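Local structure of leucine aminopeptidase 2, chloroplastic (Streptomyces sp. BC16019, 5LHJ) at residues Gly50-Arg54 with Val65-Pro69; Ala107-Asp113 with Leu154-Ala160; Ala132-Leu137 with Gly170-Glu175; Tyr140-Tyr145 with Arg181-Pro187; Leu301-Val307 with Leu493-Ser497. The protein acts as a manganese-binding M17-family aminopeptidase in bottromycin maturation, presumably removing unsubstituted N-terminal amino acids from peptides. All blocks are in the same frame, centred on the assembly; numbering follows the deposited sequence.

Contact 1 (Gly50-Arg54 with Val65-Pro69); sequences GAFSR and VVAEP
Val66 meets Ser53 loosely, the Val66 CB lying 4.4 Å from Ser53 OG, while the carbonyl of Val66 reaches the same hydroxyl through a water that donates to Val66 O and accepts from Ser53 OG. One residue on, Ala67 turns its methyl away from the helix but sets its backbone oxygen against the ring of Phe52: Ala67 O lies at the ring edge, near its plane, 3.4 Å from Phe52 CE2. Glu68 runs past Phe52 in the opposite direction, its CB 3.6 Å from Phe52 CD2. With CG held between the backbone N and the carbonyl carbon (chi1 66°) and the chain extended beyond it, the carboxylate is carried to the first helical turn. There it makes no direct hydrogen bond to residues 50-54 but works through water. Glu68 OE1 accepts from a water at 2.6 Å that accepts from Ser53 N, and also from the water bound to Ser53 OG. Glu68 OE2 takes a third water, 2.8 Å away, which accepts from the N of Gly50, the N-cap residue. A carboxylate near a helix N-terminus is probably favoured by the helix dipole. Phe52 packs on Glu68 of a second subunit, and Pro69 on its Phe52. The arrangement is a water-mediated helix-on-strand contact at the edge of the mixed sheet of the M17 N-terminal domain, partly within a subunit interface.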
# COMPACT_ATOMS: atom_id res chain seq x y z
N GLY A 50 3.22 20.96 -54.28
CA GLY A 50 3.06 20.14 -55.49
C GLY A 50 2.04 19.02 -55.36
O GLY A 50 1.49 18.76 -54.27
N ALA A 51 1.81 18.33 -56.47
CA ALA A 51 0.85 17.24 -56.50
C ALA A 51 1.26 16.08 -55.57
O ALA A 51 0.42 15.54 -54.85
CB ALA A 51 0.64 16.74 -57.93
N PHE A 52 2.55 15.71 -55.59
CA PHE A 52 3.03 14.63 -54.74
C PHE A 52 2.72 14.91 -53.27
O PHE A 52 2.21 14.05 -52.56
CB PHE A 52 4.52 14.38 -54.92
CG PHE A 52 5.08 13.35 -53.98
CD1 PHE A 52 4.71 12.02 -54.09
CD2 PHE A 52 5.92 13.72 -52.93
CE1 PHE A 52 5.20 11.07 -53.21
CE2 PHE A 52 6.42 12.77 -52.06
CZ PHE A 52 6.06 11.44 -52.20
N SER A 53 3.03 16.13 -52.82
CA SER A 53 2.77 16.56 -51.45
C SER A 53 1.29 16.46 -51.07
O SER A 53 0.96 15.92 -50.01
CB SER A 53 3.28 18.00 -51.25
OG SER A 53 3.24 18.36 -49.89
N ARG A 54 0.41 16.92 -51.96
CA ARG A 54 -1.04 16.75 -51.77
C ARG A 54 -1.46 15.27 -51.69
O ARG A 54 -2.24 14.89 -50.82
CB ARG A 54 -1.84 17.44 -52.89
CG ARG A 54 -1.81 18.96 -52.83
CD ARG A 54 -2.89 19.58 -53.72
NE ARG A 54 -2.74 19.23 -55.14
CZ ARG A 54 -1.88 19.79 -55.99
NH1 ARG A 54 -1.04 20.76 -55.60
NH2 ARG A 54 -1.84 19.38 -57.26
N VAL A 65 5.39 17.04 -41.57
CA VAL A 65 6.48 17.10 -42.54
C VAL A 65 6.24 16.07 -43.64
O VAL A 65 6.02 14.90 -43.34
CB VAL A 65 7.83 16.83 -41.88
CG1 VAL A 65 8.94 16.79 -42.92
CG2 VAL A 65 8.11 17.88 -40.82
N VAL A 66 6.31 16.51 -44.89
CA VAL A 66 6.31 15.60 -46.05
C VAL A 66 7.52 15.90 -46.93
O VAL A 66 7.67 17.01 -47.42
CB VAL A 66 5.02 15.73 -46.87
CG1 VAL A 66 5.05 14.79 -48.07
CG2 VAL A 66 3.81 15.41 -45.99
N ALA A 67 8.37 14.89 -47.11
CA ALA A 67 9.59 15.01 -47.91
C ALA A 67 9.32 14.66 -49.35
O ALA A 67 8.54 13.75 -49.64
CB ALA A 67 10.68 14.10 -47.37
N GLU A 68 9.99 15.36 -50.26
CA GLU A 68 9.86 15.08 -51.69
C GLU A 68 11.15 15.42 -52.42
O GLU A 68 11.97 16.15 -51.88
CB GLU A 68 8.72 15.89 -52.28
CG GLU A 68 8.97 17.39 -52.27
CD GLU A 68 7.75 18.18 -52.68
OE1 GLU A 68 6.62 17.76 -52.35
OE2 GLU A 68 7.93 19.22 -53.34
N PRO A 69 11.32 14.91 -53.64
CA PRO A 69 12.46 15.35 -54.44
C PRO A 69 12.41 16.85 -54.76
O PRO A 69 11.33 17.41 -54.93
CB PRO A 69 12.35 14.53 -55.73
CG PRO A 69 11.50 13.36 -55.40
CD PRO A 69 10.59 13.79 -54.28
O HOH W 1 6.05 21.30 -53.04
O HOH W 2 4.73 17.89 -54.18
O HOH W 3 5.87 17.66 -49.59

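Contact 2 (Ala107-Asp113 with Leu154-Ala160); sequences ARTLRLD and LAEVIVA
Arg108 O is gripped by two successive backbone N-H groups at the start of the neighbouring strand. Ala155 N, 2.7 Å from Arg108 O, comes in the carbonyl plane on a lone pair, and Glu156 N donates to the same oxygen more nearly along the C=O direction over 3.2 Å. From there two adjacent strands of the mixed sheet of the M17 N-terminal domain run parallel, 156-159 outermost within the chain, the axes of these short segments inclined by 14°. The bonds alternate: Leu110 N to Glu156 O, Ile158 N to Leu110 O, Leu112 N to Ile158 O and Ala160 N to Leu112 O. A water donates to both Leu112 O and Ala160 O.

On one face, Leu112 CD1 crosses to Val157 CG1 at 3.9 Å, and Leu110 CB meets Leu154 CD1; helices 90-102 and 124-139 cover this face. On the other, Thr109 and Glu156 lie side by side, and Arg111 CG touches Ile158 CG2 at 4.0 Å. The Arg111 chain bends at chi3 (78°), bringing its guanidinium side-on to Asp113 in a bidentate salt bridge, Arg111 NE 2.8 Å from Asp113 OD1 and Arg111 NH2 on Asp113 OD2, both oxygens using syn lone pairs. Thr109 OG1 bonds to Asp37 N and Ala35 O. Backbone bonds thus fix the register; one face is apolar, while the other mixes Ile158 with charged and hydroxyl groups.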
# COMPACT_ATOMS: atom_id res chain seq x y z
N ALA A 107 21.15 13.23 -44.33
CA ALA A 107 21.70 14.39 -45.03
C ALA A 107 22.87 15.00 -44.27
O ALA A 107 22.90 14.97 -43.05
CB ALA A 107 20.63 15.44 -45.23
N ARG A 108 23.83 15.55 -45.01
CA ARG A 108 24.96 16.25 -44.42
C ARG A 108 24.63 17.70 -44.12
O ARG A 108 25.16 18.26 -43.15
CB ARG A 108 26.18 16.22 -45.34
CG ARG A 108 26.71 14.84 -45.69
CD ARG A 108 27.99 14.99 -46.51
NE ARG A 108 28.51 13.71 -46.98
CZ ARG A 108 29.59 13.56 -47.76
NH1 ARG A 108 30.28 14.62 -48.19
NH2 ARG A 108 29.98 12.34 -48.13
N THR A 109 23.79 18.32 -44.95
CA THR A 109 23.49 19.75 -44.83
C THR A 109 21.98 20.02 -44.94
O THR A 109 21.32 19.46 -45.81
CB THR A 109 24.24 20.56 -45.90
OG1 THR A 109 23.88 20.06 -47.19
CG2 THR A 109 25.74 20.40 -45.74
N LEU A 110 21.47 20.87 -44.04
CA LEU A 110 20.06 21.25 -43.99
C LEU A 110 19.92 22.77 -43.96
O LEU A 110 20.55 23.43 -43.14
CB LEU A 110 19.39 20.66 -42.73
CG LEU A 110 18.00 21.17 -42.35
CD1 LEU A 110 16.98 20.80 -43.42
CD2 LEU A 110 17.61 20.62 -40.99
N ARG A 111 19.11 23.32 -44.87
CA ARG A 111 18.78 24.75 -44.84
C ARG A 111 17.31 24.89 -44.47
O ARG A 111 16.45 24.37 -45.17
CB ARG A 111 19.04 25.42 -46.20
CG ARG A 111 18.98 26.94 -46.10
CD ARG A 111 19.19 27.63 -47.43
NE ARG A 111 17.99 27.59 -48.27
CZ ARG A 111 17.92 27.12 -49.52
NH1 ARG A 111 18.98 26.61 -50.16
NH2 ARG A 111 16.75 27.16 -50.16
N LEU A 112 17.05 25.58 -43.36
CA LEU A 112 15.69 25.90 -42.94
C LEU A 112 15.29 27.25 -43.51
O LEU A 112 15.90 28.27 -43.16
CB LEU A 112 15.62 25.96 -41.40
CG LEU A 112 16.14 24.71 -40.69
CD1 LEU A 112 16.20 24.93 -39.19
CD2 LEU A 112 15.29 23.51 -41.04
N ASP A 113 14.29 27.25 -44.39
CA ASP A 113 13.70 28.49 -44.90
C ASP A 113 12.44 28.91 -44.14
O ASP A 113 11.77 29.85 -44.55
CB ASP A 113 13.38 28.34 -46.40
CG ASP A 113 14.62 28.24 -47.28
OD1 ASP A 113 15.76 28.30 -46.77
OD2 ASP A 113 14.47 28.09 -48.51
N LEU A 154 24.95 14.65 -40.33
CA LEU A 154 24.61 16.08 -40.38
C LEU A 154 25.72 16.98 -39.84
O LEU A 154 26.00 16.97 -38.63
CB LEU A 154 23.31 16.36 -39.61
CG LEU A 154 22.65 17.73 -39.83
CD1 LEU A 154 22.15 17.90 -41.26
CD2 LEU A 154 21.50 17.92 -38.86
N ALA A 155 26.33 17.75 -40.74
CA ALA A 155 27.44 18.66 -40.44
C ALA A 155 27.03 20.14 -40.30
O ALA A 155 27.65 20.86 -39.52
CB ALA A 155 28.52 18.51 -41.50
N GLU A 156 26.02 20.58 -41.05
CA GLU A 156 25.58 21.98 -41.05
C GLU A 156 24.05 22.13 -41.07
O GLU A 156 23.38 21.54 -41.92
CB GLU A 156 26.14 22.71 -42.27
CG GLU A 156 27.65 22.85 -42.31
CD GLU A 156 28.14 23.66 -43.50
OE1 GLU A 156 27.35 23.94 -44.43
OE2 GLU A 156 29.34 24.02 -43.51
N VAL A 157 23.53 22.91 -40.13
CA VAL A 157 22.17 23.44 -40.20
C VAL A 157 22.26 24.95 -40.40
O VAL A 157 22.95 25.64 -39.65
CB VAL A 157 21.36 23.14 -38.93
CG1 VAL A 157 19.97 23.78 -39.01
CG2 VAL A 157 21.26 21.63 -38.73
N ILE A 158 21.58 25.44 -41.43
CA ILE A 158 21.62 26.83 -41.85
C ILE A 158 20.22 27.40 -41.72
O ILE A 158 19.26 26.77 -42.16
CB ILE A 158 22.10 26.94 -43.31
CG1 ILE A 158 23.53 26.40 -43.43
CG2 ILE A 158 21.97 28.37 -43.83
CD1 ILE A 158 24.05 26.34 -44.86
N VAL A 159 20.09 28.57 -41.10
CA VAL A 159 18.80 29.25 -40.99
C VAL A 159 18.82 30.43 -41.95
O VAL A 159 19.64 31.35 -41.78
CB VAL A 159 18.53 29.74 -39.55
CG1 VAL A 159 17.16 30.41 -39.45
CG2 VAL A 159 18.60 28.57 -38.57
N ALA A 160 17.94 30.40 -42.95
CA ALA A 160 17.83 31.47 -43.96
C ALA A 160 16.95 32.61 -43.44
O ALA A 160 15.81 32.40 -43.05
CB ALA A 160 17.29 30.92 -45.27
O HOH W 4 14.45 30.26 -41.96

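Contact 3 (Ala132-Leu137 with Gly170-Glu175); sequences AEGAVL and GLAAAE
Val136 packs against Leu171 and Ala174 where two helices cross, their short axes 7.8 Å apart and inclined at -34°. Helix 124-139 lies in the crossover that joins the parallel strands 109-112 and 156-159 as a beta-alpha-beta unit, and helix 164-185 follows strand 156-159 in the chain.

Followed outward, Val136 meets the second helix with each of its side-chain carbons. Its CB sits 3.6 Å from Ala174 CB. The CG1 branch, anti to the backbone N at chi1 174°, stays against the same methyl and the Ala174 carbonyl carbon. The CG2 branch turns to the other side and touches Leu171 CD2 at 3.5 Å, the two side chains crossing at about a right angle. Leu171 CD2 also reaches Ala132 CB, 4.0 Å away, and Leu137, one residue on from Val136, also touches Ala174, its CG 4.0 Å from Ala174 CB.

Small residues allow this closeness. Gly170 approaches Glu133 to 4.8 Å between their CA atoms, with the Ala132 methyl beside it. Packing is mainly apolar, with no hydrogen bond across the segments; Glu133 lays its extended chain over Gly170 and brings its carboxylate alongside Ala173. That acid has its partner on another helix: Glu133 OE1 forms a salt bridge with Arg94. Arg487 of helix 486-498 packs on both Leu137 and Ala173, so a third helix borders the crossing. At the closest backbone approach, Glu133 CG lies against the carbonyl oxygen of the glycine, with Gly170 O 3.3 Å away.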
# COMPACT_ATOMS: atom_id res chain seq x y z
N ALA A 132 15.85 29.21 -35.16
CA ALA A 132 17.20 28.86 -34.71
C ALA A 132 17.17 28.04 -33.42
O ALA A 132 17.88 27.03 -33.31
CB ALA A 132 18.04 30.12 -34.51
N GLU A 133 16.34 28.46 -32.47
CA GLU A 133 16.18 27.72 -31.21
C GLU A 133 15.67 26.31 -31.44
O GLU A 133 16.22 25.35 -30.90
CB GLU A 133 15.22 28.43 -30.26
CG GLU A 133 15.80 29.64 -29.58
CD GLU A 133 14.85 30.29 -28.58
OE1 GLU A 133 13.84 29.65 -28.16
OE2 GLU A 133 15.15 31.45 -28.18
N GLY A 134 14.61 26.20 -32.23
CA GLY A 134 13.96 24.90 -32.46
C GLY A 134 14.88 23.91 -33.15
O GLY A 134 14.82 22.70 -32.87
N ALA A 135 15.73 24.41 -34.05
CA ALA A 135 16.69 23.58 -34.76
C ALA A 135 17.70 22.95 -33.81
O ALA A 135 17.92 21.74 -33.86
CB ALA A 135 17.41 24.39 -35.82
N VAL A 136 18.30 23.77 -32.95
CA VAL A 136 19.27 23.27 -31.97
C VAL A 136 18.60 22.35 -30.96
O VAL A 136 19.10 21.25 -30.67
CB VAL A 136 19.99 24.43 -31.25
CG1 VAL A 136 20.90 23.91 -30.13
CG2 VAL A 136 20.78 25.25 -32.25
N LEU A 137 17.47 22.79 -30.43
CA LEU A 137 16.74 21.99 -29.42
C LEU A 137 16.26 20.65 -29.98
O LEU A 137 16.29 19.63 -29.27
CB LEU A 137 15.57 22.80 -28.85
CG LEU A 137 15.95 24.06 -28.09
CD1 LEU A 137 14.68 24.82 -27.72
CD2 LEU A 137 16.80 23.74 -26.87
N GLY A 170 19.04 33.24 -30.76
CA GLY A 170 18.35 31.95 -30.63
C GLY A 170 19.29 30.77 -30.46
O GLY A 170 19.07 29.91 -29.62
N LEU A 171 20.34 30.72 -31.27
CA LEU A 171 21.35 29.67 -31.14
C LEU A 171 21.97 29.68 -29.75
O LEU A 171 22.11 28.62 -29.12
CB LEU A 171 22.45 29.78 -32.21
CG LEU A 171 22.05 29.59 -33.68
CD1 LEU A 171 23.25 29.88 -34.59
CD2 LEU A 171 21.48 28.22 -34.02
N ALA A 172 22.27 30.86 -29.23
CA ALA A 172 22.90 30.96 -27.92
C ALA A 172 21.97 30.52 -26.78
O ALA A 172 22.40 29.82 -25.86
CB ALA A 172 23.41 32.37 -27.69
N ALA A 173 20.70 30.92 -26.85
CA ALA A 173 19.72 30.50 -25.86
C ALA A 173 19.52 28.98 -25.87
O ALA A 173 19.44 28.34 -24.82
CB ALA A 173 18.39 31.22 -26.07
N ALA A 174 19.47 28.41 -27.08
CA ALA A 174 19.29 26.97 -27.23
C ALA A 174 20.52 26.18 -26.81
O ALA A 174 20.39 25.12 -26.19
CB ALA A 174 18.91 26.62 -28.65
N GLU A 175 21.70 26.69 -27.13
CA GLU A 175 22.94 26.05 -26.67
C GLU A 175 23.04 26.03 -25.14
O GLU A 175 23.43 25.04 -24.56
CB GLU A 175 24.16 26.69 -27.32
CG GLU A 175 24.29 26.29 -28.79
CD GLU A 175 25.32 27.11 -29.55
OE1 GLU A 175 26.21 27.71 -28.91
OE2 GLU A 175 25.25 27.13 -30.82

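Contact 4 (Tyr140-Tyr145 with Arg181-Pro187); sequences YRYDEY and RDLVNCP
Tyr140 and Tyr142 bury more surface here than any other residue, reaching side by side from the loop onto the last turns of a helix, where Arg181 receives the first. The Arg181 chain lies over one face of the Tyr140 ring: Arg181 CD stands 3.8 Å from the ring centroid, almost on the normal, in a CH-pi contact. The extended arginine slides past the ring in the opposite direction, its guanidinium turned 76° from it with Tyr140 CB at the guanidinium edge; Arg181 NE bonds to Thr482 O and NH2 to Glu476 O. Tyr140 OH is held by two bonds. It donates to Asp182 OD1 over 2.6 Å, meeting that oxygen on its anti side and 19° out of the carboxylate plane, and accepts from Asn185 ND2 at 3.1 Å, the phenol oxygen lying close to the amide plane of Asn185. Because Asn185 OD1 accepts from Gly481 N, the amide's orientation is set, with ND2 toward the phenol. A water also donates to Asp182 OD1 and to Arg141 O.

Tyr142 offers a face to the same asparagine, Asn185 CB lying 3.6 Å from the ring centroid and 10° off the normal. Its hydroxyl passes the helix end, with Tyr142 OH 3.3 Å from Cys186 CA. Further on, Pro187 CG sits over one face of Tyr145, whose OH bonds to Thr190 and whose O bonds to Thr336 of a third subunit.

The contact ties the loop after helix 124-139, in the N-terminal family region, to the catalytic-region end of helix 164-185, whose Leu183 and Val184 pack on helix 286-301.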
# COMPACT_ATOMS: atom_id res chain seq x y z
N TYR A 140 19.16 17.96 -30.47
CA TYR A 140 19.78 17.49 -29.24
C TYR A 140 19.74 15.97 -29.09
O TYR A 140 18.71 15.35 -29.28
CB TYR A 140 19.11 18.15 -28.03
CG TYR A 140 19.71 17.70 -26.72
CD1 TYR A 140 20.90 18.25 -26.27
CD2 TYR A 140 19.12 16.69 -25.97
CE1 TYR A 140 21.47 17.83 -25.09
CE2 TYR A 140 19.68 16.26 -24.78
CZ TYR A 140 20.87 16.84 -24.35
OH TYR A 140 21.45 16.43 -23.18
N ARG A 141 20.89 15.38 -28.75
CA ARG A 141 20.97 13.97 -28.38
C ARG A 141 21.95 13.84 -27.23
O ARG A 141 22.88 14.64 -27.11
CB ARG A 141 21.42 13.09 -29.57
CG ARG A 141 22.64 13.62 -30.31
CD ARG A 141 23.23 12.68 -31.37
NE ARG A 141 22.24 11.96 -32.20
CZ ARG A 141 22.52 11.33 -33.35
NH1 ARG A 141 23.76 11.30 -33.86
NH2 ARG A 141 21.55 10.70 -34.01
N TYR A 142 21.73 12.84 -26.39
CA TYR A 142 22.62 12.57 -25.27
C TYR A 142 23.07 11.12 -25.39
O TYR A 142 22.46 10.22 -24.83
CB TYR A 142 21.96 12.86 -23.93
CG TYR A 142 22.96 12.79 -22.79
CD1 TYR A 142 23.85 13.83 -22.56
CD2 TYR A 142 23.01 11.68 -21.95
CE1 TYR A 142 24.78 13.77 -21.52
CE2 TYR A 142 23.92 11.61 -20.90
CZ TYR A 142 24.81 12.65 -20.71
OH TYR A 142 25.72 12.58 -19.69
N ASP A 143 24.16 10.92 -26.12
CA ASP A 143 24.70 9.60 -26.45
C ASP A 143 26.05 9.30 -25.81
O ASP A 143 26.66 8.29 -26.15
CB ASP A 143 24.81 9.47 -27.98
CG ASP A 143 23.47 9.36 -28.66
OD1 ASP A 143 22.47 8.90 -28.03
OD2 ASP A 143 23.41 9.73 -29.86
N GLU A 144 26.47 10.14 -24.86
CA GLU A 144 27.78 10.02 -24.19
C GLU A 144 28.04 8.63 -23.57
O GLU A 144 29.19 8.18 -23.51
CB GLU A 144 27.87 11.10 -23.09
CG GLU A 144 29.22 11.25 -22.39
CD GLU A 144 30.37 11.64 -23.32
OE1 GLU A 144 30.13 12.29 -24.36
OE2 GLU A 144 31.53 11.30 -22.99
N TYR A 145 26.98 7.97 -23.10
CA TYR A 145 27.13 6.69 -22.38
C TYR A 145 26.65 5.47 -23.16
O TYR A 145 26.49 4.40 -22.58
CB TYR A 145 26.46 6.77 -21.00
CG TYR A 145 27.25 7.66 -20.08
CD1 TYR A 145 28.31 7.15 -19.33
CD2 TYR A 145 26.98 9.03 -20.00
CE1 TYR A 145 29.06 7.98 -18.51
CE2 TYR A 145 27.73 9.86 -19.20
CZ TYR A 145 28.77 9.33 -18.45
OH TYR A 145 29.51 10.16 -17.65
N ARG A 181 20.48 20.53 -20.21
CA ARG A 181 20.03 19.15 -20.51
C ARG A 181 21.15 18.13 -20.26
O ARG A 181 20.92 17.08 -19.65
CB ARG A 181 19.55 19.02 -21.96
CG ARG A 181 18.29 19.78 -22.29
CD ARG A 181 17.90 19.63 -23.75
NE ARG A 181 16.65 20.31 -24.08
CZ ARG A 181 16.10 20.33 -25.29
NH1 ARG A 181 16.70 19.74 -26.32
NH2 ARG A 181 14.93 20.94 -25.48
N ASP A 182 22.35 18.45 -20.72
CA ASP A 182 23.50 17.56 -20.51
C ASP A 182 23.79 17.35 -19.02
O ASP A 182 24.06 16.22 -18.58
CB ASP A 182 24.76 18.14 -21.18
CG ASP A 182 24.76 17.99 -22.69
OD1 ASP A 182 23.93 17.27 -23.29
OD2 ASP A 182 25.68 18.62 -23.29
N LEU A 183 23.74 18.42 -18.22
CA LEU A 183 24.02 18.33 -16.80
C LEU A 183 22.98 17.45 -16.09
O LEU A 183 23.33 16.61 -15.26
CB LEU A 183 24.09 19.72 -16.16
CG LEU A 183 25.25 20.61 -16.59
CD1 LEU A 183 24.99 22.04 -16.16
CD2 LEU A 183 26.58 20.08 -16.03
N VAL A 184 21.71 17.64 -16.45
CA VAL A 184 20.63 16.85 -15.84
C VAL A 184 20.72 15.39 -16.25
O VAL A 184 20.59 14.50 -15.40
CB VAL A 184 19.24 17.44 -16.18
CG1 VAL A 184 18.10 16.51 -15.76
CG2 VAL A 184 19.10 18.81 -15.54
N ASN A 185 20.97 15.14 -17.53
CA ASN A 185 21.11 13.77 -18.05
C ASN A 185 22.32 13.01 -17.51
O ASN A 185 22.29 11.77 -17.46
CB ASN A 185 21.15 13.77 -19.58
CG ASN A 185 19.77 13.96 -20.19
OD1 ASN A 185 18.76 13.52 -19.63
ND2 ASN A 185 19.71 14.62 -21.34
N CYS A 186 23.36 13.73 -17.11
CA CYS A 186 24.60 13.10 -16.64
C CYS A 186 24.31 12.18 -15.45
O CYS A 186 23.67 12.62 -14.49
CB CYS A 186 25.63 14.16 -16.25
SG CYS A 186 27.28 13.46 -16.07
N PRO A 187 24.77 10.92 -15.50
CA PRO A 187 24.64 10.05 -14.31
C PRO A 187 25.19 10.69 -13.04
O PRO A 187 26.24 11.34 -13.10
CB PRO A 187 25.47 8.84 -14.68
CG PRO A 187 25.47 8.79 -16.15
CD PRO A 187 25.40 10.22 -16.62
O HOH W 5 24.76 16.10 -25.64

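Contact 5 (Leu301-Val307 with Leu493-Ser497); sequences LGLPLRV and LRALS
Pro304 sits at the centre of an inverse gamma turn, closed by a weak Leu305 N to Leu303 O bond, and this tight bend sets its neighbours Leu303 and Leu305 on the helix together. Leu303 sets CD1 against the helix backbone, 3.7 Å from Arg494 N, and CD2 against the serine, 3.7 Å from Ser497 OG. Leu305, with CG anti to the backbone N (chi1 -173°), sends CD2 over Leu493, 3.5 Å from Leu493 O and 3.8 Å from Leu493 CD2, the two side chains crossing at about a right angle. Val307 CG2 adds a touch on that same Leu493 methyl at 4.1 Å.

Ser497 faces the turn with its CB, 3.9 Å from Pro304 CD, while its hydroxyl is turned back to its own helix: Ser497 OG donates to Arg494 O at 2.7 Å. No hydrogen bond joins the segments. Arg494 bends at chi3 and passes Leu301 CD2 with its NH1.

The bend connects helix 286-301 to strand 306-316 of the mixed sheet of the catalytic domain, with Val256 of strand 255-263 and Leu298 of helix 286-301 also packing on Leu493, so helix 486-498 lies against both sheet and helix.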
# COMPACT_ATOMS: atom_id res chain seq x y z
N LEU A 301 25.40 37.60 -24.99
CA LEU A 301 24.33 38.58 -25.18
C LEU A 301 24.77 39.99 -24.82
O LEU A 301 24.25 40.97 -25.37
CB LEU A 301 23.09 38.20 -24.37
CG LEU A 301 22.47 36.84 -24.68
CD1 LEU A 301 21.34 36.51 -23.71
CD2 LEU A 301 21.98 36.75 -26.13
N GLY A 302 25.71 40.11 -23.88
CA GLY A 302 26.23 41.40 -23.45
C GLY A 302 25.22 42.30 -22.78
O GLY A 302 25.14 43.49 -23.11
N LEU A 303 24.44 41.75 -21.84
CA LEU A 303 23.44 42.55 -21.13
C LEU A 303 24.10 43.48 -20.13
O LEU A 303 25.05 43.07 -19.47
CB LEU A 303 22.45 41.65 -20.37
CG LEU A 303 21.57 40.72 -21.19
CD1 LEU A 303 20.63 39.98 -20.25
CD2 LEU A 303 20.80 41.49 -22.24
N PRO A 304 23.61 44.73 -20.01
CA PRO A 304 24.13 45.69 -19.03
C PRO A 304 23.51 45.44 -17.65
O PRO A 304 22.69 46.22 -17.17
CB PRO A 304 23.69 47.04 -19.62
CG PRO A 304 22.37 46.72 -20.25
CD PRO A 304 22.54 45.34 -20.84
N LEU A 305 23.93 44.33 -17.04
CA LEU A 305 23.31 43.82 -15.82
C LEU A 305 24.31 42.93 -15.10
O LEU A 305 24.91 42.06 -15.72
CB LEU A 305 22.07 42.99 -16.19
CG LEU A 305 21.15 42.48 -15.09
CD1 LEU A 305 20.43 43.65 -14.45
CD2 LEU A 305 20.13 41.49 -15.64
N ARG A 306 24.48 43.15 -13.81
CA ARG A 306 25.32 42.30 -12.98
C ARG A 306 24.46 41.14 -12.47
O ARG A 306 23.38 41.38 -11.95
CB ARG A 306 25.86 43.09 -11.81
CG ARG A 306 26.90 42.36 -10.99
CD ARG A 306 27.44 43.32 -9.93
NE ARG A 306 28.55 42.75 -9.18
CZ ARG A 306 29.11 43.31 -8.10
NH1 ARG A 306 28.68 44.49 -7.62
NH2 ARG A 306 30.13 42.70 -7.49
N VAL A 307 24.94 39.92 -12.64
CA VAL A 307 24.20 38.73 -12.20
C VAL A 307 25.12 37.80 -11.42
O VAL A 307 26.19 37.43 -11.90
CB VAL A 307 23.55 37.98 -13.39
CG1 VAL A 307 22.62 36.88 -12.87
CG2 VAL A 307 22.78 38.93 -14.28
N LEU A 493 16.08 38.20 -17.50
CA LEU A 493 17.26 39.04 -17.33
C LEU A 493 17.33 40.12 -18.42
O LEU A 493 17.72 41.26 -18.13
CB LEU A 493 18.52 38.19 -17.31
CG LEU A 493 18.62 37.24 -16.11
CD1 LEU A 493 19.70 36.20 -16.34
CD2 LEU A 493 18.87 37.98 -14.80
N ARG A 494 16.95 39.77 -19.66
CA ARG A 494 16.89 40.75 -20.77
C ARG A 494 15.92 41.89 -20.45
O ARG A 494 16.28 43.07 -20.56
CB ARG A 494 16.49 40.09 -22.10
CG ARG A 494 17.58 39.22 -22.73
CD ARG A 494 17.07 38.38 -23.90
NE ARG A 494 16.81 39.21 -25.08
CZ ARG A 494 17.70 39.57 -26.00
NH1 ARG A 494 18.98 39.18 -25.94
NH2 ARG A 494 17.30 40.34 -27.02
N ALA A 495 14.72 41.53 -20.01
CA ALA A 495 13.71 42.53 -19.63
C ALA A 495 14.15 43.41 -18.46
O ALA A 495 13.98 44.63 -18.52
CB ALA A 495 12.38 41.87 -19.32
N LEU A 496 14.75 42.81 -17.43
CA LEU A 496 15.24 43.57 -16.28
C LEU A 496 16.37 44.53 -16.67
O LEU A 496 16.44 45.64 -16.14
CB LEU A 496 15.73 42.64 -15.17
CG LEU A 496 14.64 41.83 -14.45
CD1 LEU A 496 15.27 40.76 -13.58
CD2 LEU A 496 13.74 42.73 -13.60
N SER A 497 17.22 44.11 -17.60
CA SER A 497 18.35 44.94 -18.05
C SER A 497 17.89 46.17 -18.84
O SER A 497 18.56 47.20 -18.82
CB SER A 497 19.34 44.13 -18.90
OG SER A 497 18.85 43.90 -20.21

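In the fold
Contacts 1 and 2 belong to one five-stranded sheet: contact 1 is a surface contact on its edge strand 65-69, joined by waters, and contact 2, partly buried, pairs the strand at the other edge with its neighbour through direct backbone bonds. Contact 3 is buried and mostly apolar; its helix 124-139 covers the leucine face of contact 2, where Leu112 CD1 meets Ala135 CB at 3.6 Å. Contacts 3 and 4 share helix 164-185 and are joined by a probable hydrogen bond from Arg181 NH1 to Leu137 O. Contacts 4 and 5 are partly buried: contact 4 mixes aromatic faces with polar bonds, whereas contact 5, in the catalytic domain, is mainly leucine packing without cross-segment hydrogen bonds.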